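Local coordinates for protein endo-beta-mannanase (Rhizomucor miehei, PDB 4QP0) that probably hydrolyses internal beta-1,4-mannosidic linkages in mannans, galactomannans and glucomannans, as a secreted glycoside hydrolase of family 5, at residues 65-70 with 76-81; 29-34 with 56-61; 115-120 with 127-132. All coordinates share one frame; numbering follows the deposited sequence.

Interaction 1: residues 65-70 with 76-81; sequences WFQQWD and MVINDN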
loop_
_atom_site.group_PDB
_atom_site.type_symbol
_atom_site.label_atom_id
_atom_site.label_comp_id
_atom_site.label_asym_id
_atom_site.label_seq_id
_atom_site.Cartn_x
_atom_site.Cartn_y
_atom_site.Cartn_z
ATOM N N TRP A 65 17.443 8.724 0.027
ATOM C CA TRP A 65 16.681 8.941 1.255
ATOM C C TRP A 65 15.697 10.051 1.068
ATOM O O TRP A 65 15.968 11.002 0.333
ATOM C CB TRP A 65 17.594 9.217 2.445
ATOM C CG TRP A 65 18.400 10.496 2.359
ATOM C CD1 TRP A 65 19.615 10.694 1.697
ATOM C CD2 TRP A 65 18.090 11.801 2.975
ATOM N NE1 TRP A 65 20.058 11.987 1.852
ATOM C CE2 TRP A 65 19.193 12.703 2.607
ATOM C CE3 TRP A 65 17.053 12.291 3.757
ATOM C CZ2 TRP A 65 19.229 14.029 3.019
ATOM C CZ3 TRP A 65 17.101 13.630 4.167
ATOM C CH2 TRP A 65 18.164 14.476 3.806
ATOM N N PHE A 66 14.531 9.927 1.704
ATOM C CA PHE A 66 13.530 11.000 1.687
ATOM C C PHE A 66 13.451 11.734 3.023
ATOM O O PHE A 66 13.177 12.930 3.051
ATOM C CB PHE A 66 12.138 10.496 1.267
ATOM C CG PHE A 66 12.106 9.825 -0.085
ATOM C CD1 PHE A 66 13.007 10.172 -1.084
ATOM C CD2 PHE A 66 11.145 8.854 -0.366
ATOM C CE1 PHE A 66 12.967 9.544 -2.325
ATOM C CE2 PHE A 66 11.105 8.224 -1.603
ATOM C CZ PHE A 66 12.015 8.575 -2.585
ATOM N N GLN A 67 13.665 11.002 4.117
ATOM C CA GLN A 67 13.738 11.588 5.460
ATOM C C GLN A 67 14.960 11.073 6.201
ATOM O O GLN A 67 15.504 10.018 5.867
ATOM C CB GLN A 67 12.511 11.240 6.289
ATOM C CG GLN A 67 11.300 12.113 6.070
ATOM C CD GLN A 67 10.044 11.468 6.630
ATOM O OE1 GLN A 67 9.641 10.377 6.205
ATOM N NE2 GLN A 67 9.416 12.141 7.580
ATOM N N GLN A 68 15.361 11.813 7.227
ATOM C CA GLN A 68 16.588 11.541 7.962
ATOM C C GLN A 68 16.670 12.464 9.173
ATOM O O GLN A 68 16.216 13.608 9.132
ATOM C CB GLN A 68 17.793 11.709 7.028
ATOM C CG GLN A 68 19.086 12.209 7.643
ATOM C CD GLN A 68 20.157 12.445 6.593
ATOM O OE1 GLN A 68 20.477 11.555 5.799
ATOM N NE2 GLN A 68 20.717 13.650 6.586
ATOM N N TRP A 69 17.230 11.943 10.260
ATOM C CA TRP A 69 17.402 12.715 11.471
ATOM C C TRP A 69 18.670 13.508 11.416
ATOM O O TRP A 69 19.725 12.994 11.038
ATOM C CB TRP A 69 17.418 11.808 12.683
ATOM C CG TRP A 69 17.430 12.586 13.969
ATOM C CD1 TRP A 69 18.508 12.803 14.824
ATOM C CD2 TRP A 69 16.308 13.312 14.579
ATOM N NE1 TRP A 69 18.137 13.575 15.899
ATOM C CE2 TRP A 69 16.834 13.917 15.814
ATOM C CE3 TRP A 69 14.971 13.504 14.248
ATOM C CZ2 TRP A 69 16.035 14.674 16.660
ATOM C CZ3 TRP A 69 14.176 14.272 15.109
ATOM C CH2 TRP A 69 14.696 14.842 16.284
ATOM N N ASP A 70 18.574 14.778 11.793
ATOM C CA ASP A 70 19.743 15.645 11.876
ATOM C C ASP A 70 20.152 15.814 13.339
ATOM O O ASP A 70 19.488 16.523 14.105
ATOM C CB ASP A 70 19.454 17.000 11.226
ATOM C CG ASP A 70 20.710 17.701 10.745
ATOM O OD1 ASP A 70 21.831 17.211 11.015
ATOM O OD2 ASP A 70 20.568 18.751 10.086
ATOM N N MET A 76 13.861 16.464 12.045
ATOM C CA MET A 76 13.632 15.524 10.959
ATOM C C MET A 76 13.645 16.326 9.663
ATOM O O MET A 76 12.739 17.120 9.405
ATOM C CB MET A 76 12.305 14.779 11.138
ATOM C CG MET A 76 12.109 13.609 10.178
ATOM S SD MET A 76 13.303 12.264 10.351
ATOM C CE MET A 76 12.712 11.474 11.848
ATOM N N VAL A 77 14.690 16.123 8.865
ATOM C CA VAL A 77 14.858 16.870 7.616
ATOM C C VAL A 77 14.436 16.059 6.387
ATOM O O VAL A 77 14.530 14.824 6.384
ATOM C CB VAL A 77 16.290 17.441 7.456
ATOM C CG1 VAL A 77 16.607 18.386 8.607
ATOM C CG2 VAL A 77 17.329 16.333 7.365
ATOM N N ILE A 78 13.966 16.770 5.360
ATOM C CA ILE A 78 13.412 16.158 4.147
ATOM C C ILE A 78 14.310 16.434 2.939
ATOM O O ILE A 78 14.852 17.529 2.804
ATOM C CB ILE A 78 11.976 16.667 3.874
ATOM C CG1 ILE A 78 11.046 16.306 5.046
ATOM C CG2 ILE A 78 11.440 16.114 2.556
ATOM C CD1 ILE A 78 9.702 17.009 5.033
ATOM N N ASN A 79 14.443 15.442 2.060
ATOM C CA ASN A 79 15.345 15.516 0.908
ATOM C C ASN A 79 14.661 15.809 -0.421
ATOM O O ASN A 79 14.056 14.921 -1.029
ATOM C CB ASN A 79 16.153 14.220 0.795
ATOM C CG ASN A 79 17.227 14.286 -0.276
ATOM O OD1 ASN A 79 17.646 15.372 -0.691
ATOM N ND2 ASN A 79 17.686 13.115 -0.730
ATOM N N ASP A 80 14.801 17.046 -0.887
ATOM C CA ASP A 80 14.221 17.470 -2.161
ATOM C C ASP A 80 15.158 17.254 -3.350
ATOM O O ASP A 80 14.825 17.644 -4.472
ATOM C CB ASP A 80 13.817 18.946 -2.103
ATOM C CG ASP A 80 12.686 19.219 -1.113
ATOM O OD1 ASP A 80 11.627 18.550 -1.191
ATOM O OD2 ASP A 80 12.854 20.128 -0.272
ATOM N N ASN A 81 16.321 16.642 -3.120
ATOM C CA ASN A 81 17.306 16.443 -4.190
ATOM C C ASN A 81 16.747 15.695 -5.404
ATOM O O ASN A 81 15.938 14.776 -5.266
ATOM C CB ASN A 81 18.563 15.730 -3.677
ATOM C CG ASN A 81 19.660 15.649 -4.725
ATOM O OD1 ASN A 81 19.773 14.667 -5.453
ATOM N ND2 ASN A 81 20.460 16.695 -4.818
#

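Interaction 2: residues 29-34 with 56-61; sequences LMTSDQ and LFNLGS. With SO4 (sulfate ion), chain B.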
loop_
_atom_site.group_PDB
_atom_site.type_symbol
_atom_site.label_atom_id
_atom_site.label_comp_id
_atom_site.label_asym_id
_atom_site.label_seq_id
_atom_site.Cartn_x
_atom_site.Cartn_y
_atom_site.Cartn_z
ATOM N N LEU A 29 10.628 1.098 -6.681
ATOM C CA LEU A 29 10.695 2.121 -7.723
ATOM C C LEU A 29 11.559 3.309 -7.294
ATOM O O LEU A 29 12.336 3.841 -8.093
ATOM C CB LEU A 29 9.294 2.570 -8.154
ATOM C CG LEU A 29 8.674 1.766 -9.310
ATOM C CD1 LEU A 29 7.193 2.088 -9.483
ATOM C CD2 LEU A 29 9.426 1.995 -10.616
ATOM N N MET A 30 11.434 3.686 -6.020
ATOM C CA MET A 30 12.206 4.778 -5.433
ATOM C C MET A 30 13.741 4.618 -5.480
ATOM O O MET A 30 14.468 5.584 -5.272
ATOM C CB MET A 30 11.726 5.061 -3.997
ATOM C CG MET A 30 11.910 3.923 -3.008
ATOM S SD MET A 30 11.554 4.482 -1.328
ATOM C CE MET A 30 11.780 2.962 -0.406
ATOM N N THR A 31 14.234 3.408 -5.745
ATOM C CA THR A 31 15.684 3.171 -5.780
ATOM C C THR A 31 16.177 2.735 -7.148
ATOM O O THR A 31 17.378 2.564 -7.354
ATOM C CB THR A 31 16.140 2.125 -4.736
ATOM O OG1 THR A 31 15.473 0.876 -4.975
ATOM C CG2 THR A 31 15.873 2.615 -3.306
ATOM N N SER A 32 15.245 2.553 -8.075
ATOM C CA SER A 32 15.568 2.038 -9.394
ATOM C C SER A 32 16.169 3.108 -10.289
ATOM O O SER A 32 15.792 4.280 -10.205
ATOM C CB SER A 32 14.317 1.456 -10.056
ATOM O OG SER A 32 13.868 0.305 -9.364
ATOM N N ASP A 33 17.095 2.700 -11.157
ATOM C CA ASP A 33 17.594 3.600 -12.189
ATOM C C ASP A 33 16.492 3.848 -13.210
ATOM O O ASP A 33 15.504 3.118 -13.250
ATOM C CB ASP A 33 18.904 3.099 -12.830
ATOM C CG ASP A 33 18.700 1.974 -13.843
ATOM O OD1 ASP A 33 17.781 2.033 -14.691
ATOM O OD2 ASP A 33 19.515 1.036 -13.821
ATOM N N GLN A 34 16.670 4.885 -14.021
ATOM C CA GLN A 34 15.605 5.392 -14.871
ATOM C C GLN A 34 15.154 4.396 -15.936
ATOM O O GLN A 34 13.959 4.259 -16.192
ATOM C CB GLN A 34 15.996 6.750 -15.462
ATOM C CG GLN A 34 16.283 7.791 -14.374
ATOM C CD GLN A 34 15.931 9.217 -14.760
ATOM O OE1 GLN A 34 16.137 9.641 -15.890
ATOM N NE2 GLN A 34 15.413 9.977 -13.797
ATOM N N LEU A 56 6.480 5.475 -0.900
ATOM C CA LEU A 56 6.814 6.912 -0.915
ATOM C C LEU A 56 7.289 7.357 0.469
ATOM O O LEU A 56 6.901 8.412 0.978
ATOM C CB LEU A 56 5.639 7.781 -1.380
ATOM C CG LEU A 56 5.976 8.991 -2.281
ATOM C CD1 LEU A 56 4.772 9.898 -2.476
ATOM C CD2 LEU A 56 7.152 9.812 -1.771
ATOM N N PHE A 57 8.122 6.516 1.067
ATOM C CA PHE A 57 8.789 6.777 2.330
ATOM C C PHE A 57 10.179 6.171 2.183
ATOM O O PHE A 57 10.361 5.211 1.421
ATOM C CB PHE A 57 8.043 6.107 3.493
ATOM C CG PHE A 57 7.947 4.606 3.371
ATOM C CD1 PHE A 57 8.893 3.782 3.977
ATOM C CD2 PHE A 57 6.917 4.014 2.637
ATOM C CE1 PHE A 57 8.816 2.408 3.848
ATOM C CE2 PHE A 57 6.834 2.639 2.508
ATOM C CZ PHE A 57 7.787 1.837 3.105
ATOM N N ASN A 58 11.160 6.742 2.874
ATOM C CA ASN A 58 12.526 6.221 2.836
ATOM C C ASN A 58 13.373 6.979 3.842
ATOM O O ASN A 58 13.965 8.005 3.522
ATOM C CB ASN A 58 13.130 6.309 1.421
ATOM C CG ASN A 58 14.382 5.465 1.262
ATOM O OD1 ASN A 58 15.188 5.348 2.188
ATOM N ND2 ASN A 58 14.556 4.869 0.076
ATOM N N LEU A 59 13.417 6.461 5.063
ATOM C CA LEU A 59 14.073 7.138 6.177
ATOM C C LEU A 59 15.422 6.492 6.497
ATOM O O LEU A 59 15.491 5.295 6.806
ATOM C CB LEU A 59 13.169 7.137 7.410
ATOM C CG LEU A 59 11.815 7.850 7.345
ATOM C CD1 LEU A 59 10.673 6.879 7.062
ATOM C CD2 LEU A 59 11.577 8.588 8.660
ATOM N N GLY A 60 16.489 7.288 6.419
ATOM C CA GLY A 60 17.849 6.776 6.623
ATOM C C GLY A 60 18.939 7.643 6.013
ATOM O O GLY A 60 18.774 8.864 5.871
ATOM N N SER A 61 20.063 7.008 5.670
ATOM C CA SER A 61 21.214 7.708 5.104
ATOM C C SER A 61 21.928 6.875 4.042
ATOM O O SER A 61 23.153 6.933 3.925
ATOM C CB SER A 61 22.203 8.116 6.207
ATOM O OG SER A 61 22.880 6.984 6.725
HETATM S S SO4 B . 20.768 6.878 9.900
HETATM O O1 SO4 B . 20.238 7.170 11.249
HETATM O O2 SO4 B . 22.250 6.921 9.916
HETATM O O3 SO4 B . 20.329 5.525 9.474
HETATM O O4 SO4 B . 20.245 7.900 8.955
#

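Interaction 3: residues 115-120 with 127-132; sequences GGMDYY and TYHDDF. With SO4 (sulfate ion), chain B.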
loop_
_atom_site.group_PDB
_atom_site.type_symbol
_atom_site.label_atom_id
_atom_site.label_comp_id
_atom_site.label_asym_id
_atom_site.label_seq_id
_atom_site.Cartn_x
_atom_site.Cartn_y
_atom_site.Cartn_z
ATOM N N GLY A 115 13.430 2.158 7.028
ATOM C CA GLY A 115 13.233 2.976 8.219
ATOM C C GLY A 115 11.865 2.833 8.850
ATOM O O GLY A 115 11.757 2.431 10.010
ATOM N N GLY A 116 10.823 3.171 8.090
ATOM C CA GLY A 116 9.443 3.114 8.573
ATOM C C GLY A 116 9.213 3.867 9.876
ATOM O O GLY A 116 9.906 4.839 10.167
ATOM N N MET A 117 8.246 3.402 10.666
ATOM C CA MET A 117 7.846 4.077 11.907
ATOM C C MET A 117 8.947 4.084 12.952
ATOM O O MET A 117 9.091 5.051 13.695
ATOM C CB MET A 117 6.628 3.400 12.532
ATOM C CG MET A 117 5.364 3.417 11.703
ATOM S SD MET A 117 4.144 2.331 12.457
ATOM C CE MET A 117 2.839 2.436 11.237
ATOM N N ASP A 118 9.698 2.988 13.023
ATOM C CA ASP A 118 10.711 2.802 14.066
ATOM C C ASP A 118 11.820 3.872 14.014
ATOM O O ASP A 118 12.424 4.202 15.043
ATOM C CB ASP A 118 11.300 1.375 14.012
ATOM C CG ASP A 118 10.370 0.309 14.634
ATOM O OD1 ASP A 118 9.288 0.659 15.169
ATOM O OD2 ASP A 118 10.732 -0.890 14.592
ATOM N N TYR A 119 12.067 4.413 12.821
ATOM C CA TYR A 119 13.041 5.493 12.642
ATOM C C TYR A 119 12.609 6.750 13.401
ATOM O O TYR A 119 13.428 7.409 14.050
ATOM C CB TYR A 119 13.226 5.810 11.156
ATOM C CG TYR A 119 14.460 6.638 10.851
ATOM C CD1 TYR A 119 15.624 6.039 10.358
ATOM C CD2 TYR A 119 14.465 8.021 11.053
ATOM C CE1 TYR A 119 16.753 6.797 10.080
ATOM C CE2 TYR A 119 15.591 8.781 10.776
ATOM C CZ TYR A 119 16.726 8.168 10.290
ATOM O OH TYR A 119 17.833 8.929 10.017
ATOM N N TYR A 120 11.319 7.072 13.305
ATOM C CA TYR A 120 10.719 8.169 14.046
ATOM C C TYR A 120 10.882 7.946 15.552
ATOM O O TYR A 120 11.305 8.842 16.278
ATOM C CB TYR A 120 9.224 8.269 13.740
ATOM C CG TYR A 120 8.826 8.761 12.364
ATOM C CD1 TYR A 120 8.459 10.095 12.158
ATOM C CD2 TYR A 120 8.751 7.879 11.276
ATOM C CE1 TYR A 120 8.059 10.544 10.908
ATOM C CE2 TYR A 120 8.349 8.316 10.024
ATOM C CZ TYR A 120 8.004 9.645 9.841
ATOM O OH TYR A 120 7.604 10.077 8.597
ATOM N N THR A 127 10.433 4.606 23.090
ATOM C CA THR A 127 10.927 3.245 23.348
ATOM C C THR A 127 9.970 2.161 22.837
ATOM O O THR A 127 10.364 1.007 22.651
ATOM C CB THR A 127 11.256 3.015 24.846
ATOM O OG1 THR A 127 10.355 3.773 25.667
ATOM C CG2 THR A 127 12.694 3.440 25.158
ATOM N N TYR A 128 8.718 2.545 22.600
ATOM C CA TYR A 128 7.699 1.613 22.151
ATOM C C TYR A 128 7.250 1.941 20.733
ATOM O O TYR A 128 7.034 3.103 20.397
ATOM C CB TYR A 128 6.491 1.642 23.089
ATOM C CG TYR A 128 6.801 1.393 24.551
ATOM C CD1 TYR A 128 6.937 0.094 25.048
ATOM C CD2 TYR A 128 6.931 2.460 25.447
ATOM C CE1 TYR A 128 7.209 -0.136 26.389
ATOM C CE2 TYR A 128 7.202 2.243 26.791
ATOM C CZ TYR A 128 7.340 0.944 27.260
ATOM O OH TYR A 128 7.607 0.724 28.599
ATOM N N HIS A 129 7.107 0.898 19.917
ATOM C CA HIS A 129 6.638 0.999 18.531
ATOM C C HIS A 129 5.415 1.855 18.405
ATOM O O HIS A 129 5.375 2.790 17.606
ATOM C CB HIS A 129 6.349 -0.395 17.984
ATOM C CG HIS A 129 5.825 -0.402 16.567
ATOM N ND1 HIS A 129 6.636 -0.462 15.496
ATOM C CD2 HIS A 129 4.522 -0.367 16.072
ATOM C CE1 HIS A 129 5.894 -0.460 14.376
ATOM N NE2 HIS A 129 4.601 -0.400 14.730
ATOM N N ASP A 130 4.414 1.548 19.218
ATOM C CA ASP A 130 3.139 2.244 19.187
ATOM C C ASP A 130 3.193 3.657 19.783
ATOM O O ASP A 130 2.153 4.316 19.890
ATOM C CB ASP A 130 2.079 1.413 19.906
ATOM C CG ASP A 130 2.359 1.278 21.393
ATOM O OD1 ASP A 130 1.583 1.841 22.199
ATOM O OD2 ASP A 130 3.367 0.624 21.749
ATOM N N ASP A 131 4.385 4.114 20.176
ATOM C CA ASP A 131 4.586 5.526 20.539
ATOM C C ASP A 131 4.203 6.409 19.358
ATOM O O ASP A 131 3.671 7.513 19.538
ATOM C CB ASP A 131 6.042 5.816 20.928
ATOM C CG ASP A 131 6.346 5.510 22.389
ATOM O OD1 ASP A 131 5.413 5.526 23.219
ATOM O OD2 ASP A 131 7.531 5.278 22.707
ATOM N N PHE A 132 4.467 5.894 18.153
ATOM C CA PHE A 132 4.140 6.567 16.895
ATOM C C PHE A 132 2.644 6.865 16.742
ATOM O O PHE A 132 2.263 7.807 16.042
ATOM C CB PHE A 132 4.638 5.730 15.710
ATOM C CG PHE A 132 4.622 6.461 14.400
ATOM C CD1 PHE A 132 5.466 7.541 14.181
ATOM C CD2 PHE A 132 3.769 6.066 13.384
ATOM C CE1 PHE A 132 5.454 8.220 12.975
ATOM C CE2 PHE A 132 3.757 6.735 12.169
ATOM C CZ PHE A 132 4.594 7.818 11.968
HETATM S S SO4 B . 20.768 6.878 9.900
HETATM O O1 SO4 B . 20.238 7.170 11.249
HETATM O O2 SO4 B . 22.250 6.921 9.916
HETATM O O3 SO4 B . 20.329 5.525 9.474
HETATM O O4 SO4 B . 20.245 7.900 8.955
#

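Interaction 1: residues 65-70 with 76-81
A two-stranded antiparallel beta hairpin, inserted between barrel strand 51-55 and helix 87-98, brings Gln68 against Val77 and Trp65 against Asn79. Gln68 and Val77 form its hydrogen-bonded pair: Val77 N gives a firm bond to Gln68 O (3.0 Å), whereas the return bond from Gln68 N to Val77 O is weak and bent. The flanking couples, Gln67 with Ile78 and Trp69 with Met76, are non-hydrogen-bonded and put their side chains on the face opposite that of Gln68 and Val77.

On the Met76 side, CG lies anti to the backbone N and the chain then bends at chi2 (63°) and chi3. The bend brings SD to 3.4 Å from Gln68 O and sets the methyl CE 3.9 Å from Trp69 CE3. Helices 116-124 and 136-151 cover this face through Tyr119 and Ser141. Val77 serves the other face, where CG1 touches Asp70 CB and CG2 rests 4.1 Å from Trp65 CH2.

Past the end of the regular pairing, Asn79 N still bonds Phe66 O (3.0 Å), and the Asn79 side chain lies across the Trp65 indole. Its CB sits 3.4 Å from the centroid of the six-membered ring, nearly on the ring normal, a CH-pi contact. The amide follows over the same face, stacked with its plane 21° from that of the indole; the Gln68 side chain covers the opposite face. Three hydrogen bonds fix the rotation of this amide: ND2 gives one to Thr84 OG1, OD1 accepts one from Asn81 N (an Asx turn), and across the hairpin Asn79 ND2 donates to Trp65 O at 2.9 Å, with that oxygen close to the amide plane.

Interaction 2: residues 29-34 with 56-61
At the rim of the barrel, where the chain leaves strands 17-25 and 51-55, the thioether of Met30 is set against the backbone carbonyl of Phe57 and the amide of Asn58. The Met30 side chain starts with CG between its own backbone N and carbonyl carbon (chi1 63°) and then runs fully extended, which delivers sulfur and methyl together to the 56-61 loop. Phe57 O lies 3.1 Å from SD, almost in line with the CG-SD bond extended through the sulfur (about 168°), the direction in which a divalent sulfur is expected to be slightly electropositive. The Met30 methyl CE is also near this oxygen, at 3.2 Å. From another direction Asn58 ND2 approaches SD at 3.3 Å, a weak hydrogen bond, so the sulfur meets a donor and an acceptor at once.

Both loops follow parallel strands of a TIM barrel at their C-terminal ends, the end that carries the active site in this fold. Residues 29-31 form the last part of a 3-10 segment, and Asp33, two residues on, N-caps helix 34-47 through Asn36 N. Phe66 and Tyr114 also pack on Met30. Thr31 adds a marginal touch, its CG2 4.3 Å from Asn58 ND2.

Farther along the second loop, a sulfate ion, probably from the crystallisation liquor, sits beside Gly60 and Ser61. Ser61 OG donates a long hydrogen bond to sulfate O2 (3.3 Å), and Gly60 C comes within 3.2 Å of sulfate O4.

Interaction 3: residues 115-120 with 127-132
Phe132 turns the edge of its ring to the face of Tyr120, with CE1 3.5 Å from Tyr120 CG. The ring planes are inclined at 52° and their centroids are 4.8 Å apart, an edge-to-face pair short of a true right angle. Phe132 gets there with CG anti to its backbone N (chi1 -167°), which sends the ring from the 127-132 turn into the flank of helix 116-124.

Met117, three residues before Tyr120 on the helix, takes the face of the same phenylalanine. Its CB stands over that face toward the rim, and CG presses on CD2 of Phe132 at 3.5 Å. The chain then extends past the ring, and SD ends obliquely beside the rings of Phe132 and His129: 4.9 Å from the Phe132 centroid, a Met-aromatic contact, and 3.6 Å from His129 NE2.

Beside this apolar patch lies a buried polar link. His129 ND1 donates to Asp118 OD1 at 2.9 Å, reaching the carboxylate on its syn side; the carboxylate and imidazole planes stand almost perpendicular (84°). NE2 of the same imidazole is hydrogen-bonded to Asn110, so both ring nitrogens are engaged and the rotation of the ring is fixed. Within the turn, Asp131 OD2 accepts from Tyr128 N at 3.0 Å and, more weakly, from Thr127 N, which pins the turn's start.

On another side of the helix, Tyr119 OH donates to sulfate O4 at 2.8 Å. Phe142 of helix 136-151 packs on both Phe132 and Tyr120. The arrangement is a helix and the following turn clasped by an aromatic-methionine cluster and a His-carboxylate hydrogen bond, within the excursion that follows barrel strand 102-106 of this TIM-barrel glycoside hydrolase.

The three contacts lie in neighbouring excursions that follow successive barrel strands, at the end where this fold carries its active site, and they interlock directly. Interactions 1 and 2, with centres about 12 Å apart, share backbone bonds: Phe66 N to Asn58 O (2.7 Å) and Gly60 N to Gln67 O (3.0 Å). Interaction 3, its centre about 17 Å from that of interaction 1, meets the hairpin through two tyrosines: Tyr120 OH pairs with Gln67 NE2 (2.9 Å) and Tyr119 OH with Trp69 N (3.1 Å). Interactions 2 and 3 meet by packing, with Leu59 CD2 3.5 Å from Tyr120 CE2. Ser61 and Tyr119 also meet at the same sulfate, with Gln68 of the hairpin close by.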